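Local coordinates for protein nucleoporin NUP159 (Saccharomyces cerevisiae, PDB 1XIP) that serves as a component of the nuclear pore complex, its N-terminal beta-propeller domain tethering the helicase Dbp5 to the pore for mRNA export, at residues 338-343 with 366-371. Numbering follows the deposited sequence.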
loop_
_atom_site.group_PDB
_atom_site.type_symbol
_atom_site.label_atom_id
_atom_site.label_comp_id
_atom_site.label_asym_id
_atom_site.label_seq_id
_atom_site.Cartn_x
_atom_site.Cartn_y
_atom_site.Cartn_z
ATOM N N ILE A 338 -1.018 -8.274 -1.337
ATOM C CA ILE A 338 -2.359 -7.742 -1.147
ATOM C C ILE A 338 -2.434 -7.004 0.203
ATOM O O ILE A 338 -3.443 -6.359 0.513
ATOM C CB ILE A 338 -3.420 -8.860 -1.236
ATOM C CG1 ILE A 338 -3.318 -9.795 -0.025
ATOM C CG2 ILE A 338 -3.287 -9.646 -2.545
ATOM C CD1 ILE A 338 -4.413 -10.811 0.043
ATOM N N GLY A 339 -1.355 -7.107 0.989
ATOM C CA GLY A 339 -1.180 -6.344 2.215
ATOM C C GLY A 339 0.271 -6.374 2.687
ATOM O O GLY A 339 1.030 -7.320 2.354
ATOM N N VAL A 340 0.665 -5.341 3.451
ATOM C CA VAL A 340 2.036 -5.179 3.956
ATOM C C VAL A 340 1.946 -4.559 5.342
ATOM O O VAL A 340 1.124 -3.710 5.577
ATOM C CB VAL A 340 2.879 -4.252 3.021
ATOM C CG1 VAL A 340 4.296 -4.133 3.486
ATOM C CG2 VAL A 340 2.868 -4.731 1.593
ATOM N N ALA A 341 2.771 -4.978 6.279
ATOM C CA ALA A 341 2.691 -4.400 7.624
ATOM C C ALA A 341 4.007 -4.558 8.386
ATOM O O ALA A 341 4.861 -5.342 7.972
ATOM C CB ALA A 341 1.533 -5.007 8.402
ATOM N N VAL A 342 4.173 -3.810 9.478
ATOM C CA VAL A 342 5.444 -3.801 10.212
ATOM C C VAL A 342 5.331 -4.284 11.643
ATOM O O VAL A 342 4.495 -3.818 12.414
ATOM C CB VAL A 342 6.122 -2.393 10.211
ATOM C CG1 VAL A 342 7.522 -2.471 10.756
ATOM C CG2 VAL A 342 6.157 -1.826 8.785
ATOM N N ASP A 343 6.219 -5.207 11.982
ATOM C CA ASP A 343 6.266 -5.843 13.281
ATOM C C ASP A 343 7.569 -5.455 13.975
ATOM O O ASP A 343 8.655 -5.624 13.444
ATOM C CB ASP A 343 6.130 -7.356 13.104
ATOM C CG ASP A 343 6.493 -8.164 14.356
ATOM O OD1 ASP A 343 6.488 -7.649 15.493
ATOM O OD2 ASP A 343 6.779 -9.365 14.280
ATOM N N VAL A 366 9.058 -6.773 8.157
ATOM C CA VAL A 366 8.015 -6.492 7.190
ATOM C C VAL A 366 7.276 -7.788 6.855
ATOM O O VAL A 366 7.874 -8.756 6.347
ATOM C CB VAL A 366 8.615 -5.879 5.884
ATOM C CG1 VAL A 366 7.521 -5.472 4.923
ATOM C CG2 VAL A 366 9.529 -4.696 6.201
ATOM N N TYR A 367 5.988 -7.818 7.167
ATOM C CA TYR A 367 5.115 -8.932 6.794
ATOM C C TYR A 367 4.441 -8.577 5.490
ATOM O O TYR A 367 3.890 -7.444 5.354
ATOM C CB TYR A 367 4.027 -9.131 7.837
ATOM C CG TYR A 367 4.470 -9.705 9.157
ATOM C CD1 TYR A 367 5.667 -9.304 9.775
ATOM C CD2 TYR A 367 3.668 -10.628 9.825
ATOM C CE1 TYR A 367 6.041 -9.823 11.003
ATOM C CE2 TYR A 367 4.033 -11.137 11.054
ATOM C CZ TYR A 367 5.214 -10.738 11.639
ATOM O OH TYR A 367 5.560 -11.273 12.866
ATOM N N ILE A 368 4.479 -9.513 4.535
ATOM C CA ILE A 368 3.880 -9.312 3.207
ATOM C C ILE A 368 2.923 -10.462 2.878
ATOM O O ILE A 368 3.308 -11.639 2.984
ATOM C CB ILE A 368 4.988 -9.200 2.109
ATOM C CG1 ILE A 368 6.025 -8.109 2.478
ATOM C CG2 ILE A 368 4.375 -8.966 0.732
ATOM C CD1 ILE A 368 7.164 -7.937 1.489
ATOM N N LEU A 369 1.682 -10.115 2.492
ATOM C CA LEU A 369 0.621 -11.081 2.160
ATOM C C LEU A 369 0.331 -11.153 0.644
ATOM O O LEU A 369 0.073 -10.127 -0.000
ATOM C CB LEU A 369 -0.675 -10.723 2.899
ATOM C CG LEU A 369 -1.414 -11.855 3.627
ATOM C CD1 LEU A 369 -2.890 -11.525 3.787
ATOM C CD2 LEU A 369 -1.242 -13.186 2.916
ATOM N N ASN A 370 0.343 -12.386 0.120
ATOM C CA ASN A 370 0.116 -12.757 -1.304
ATOM C C ASN A 370 -1.287 -12.611 -1.812
ATOM O O ASN A 370 -2.231 -12.680 -1.041
ATOM C CB ASN A 370 0.446 -14.238 -1.520
ATOM C CG ASN A 370 1.826 -14.445 -2.051
ATOM O OD1 ASN A 370 2.229 -15.572 -2.342
ATOM N ND2 ASN A 370 2.575 -13.354 -2.188
ATOM N N ASN A 371 -1.439 -12.673 -3.125
ATOM C CA ASN A 371 -2.698 -12.995 -3.789
ATOM C C ASN A 371 -3.094 -14.448 -3.576
ATOM O O ASN A 371 -4.177 -14.870 -4.000
ATOM C CB ASN A 371 -2.625 -12.689 -5.291
ATOM C CG ASN A 371 -1.454 -13.403 -5.996
ATOM O OD1 ASN A 371 -0.284 -13.160 -5.693
ATOM N ND2 ASN A 371 -1.778 -14.283 -6.954
#
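Strands 339-343 and 366-370 pair antiparallel in a four-stranded blade of the Nup159 N-terminal beta-propeller, where 337-343 is the edge strand and strand 18-26, from near the N-terminus, forms the other edge. A classic beta bulge begins the ladder: Ile338 and Gly339 both face Leu369, whose O accepts a bond from Ile338 N (2.5 Å, shorter than can be trusted) and a weak one from Gly339 N (3.5 Å). Leu369 N returns an almost straight bond to Gly339 O. Farther along, Ala341 and Tyr367 form a hydrogen-bonded pair, with N to O distances of 2.9 Å from Ala341 N to Tyr367 O and 2.8 Å from Tyr367 N to Ala341 O. On one face, the CG1 methyls of Val340 and Val366 meet at 3.8 Å, each anti to its own backbone N (chi1 -177° in Val340, -175° in Val366); Val340 also packs on Tyr280 and Val282 of strand 279-284. The face bearing Ala341 and Tyr367 lies against Leu43 and Ile45 of strand 43-46, and helix 65-73 also touches the Tyr367 ring. That ring leans across the strand pair to Asp343, whose CB lies obliquely by it, and the Tyr367 hydroxyl donates to Asp343 OD2 at 2.7 Å. Thr346 OG1 also bonds Asp343 OD2, and Val345 N holds OD1. A phenylalanine in place of Tyr367 would probably keep much of this apolar packing but leave the buried Asp343 carboxylate without one of its hydrogen-bond donors. The Tyr367 hydroxyl meets OD2 from the anti side, 34° out of the carboxylate plane.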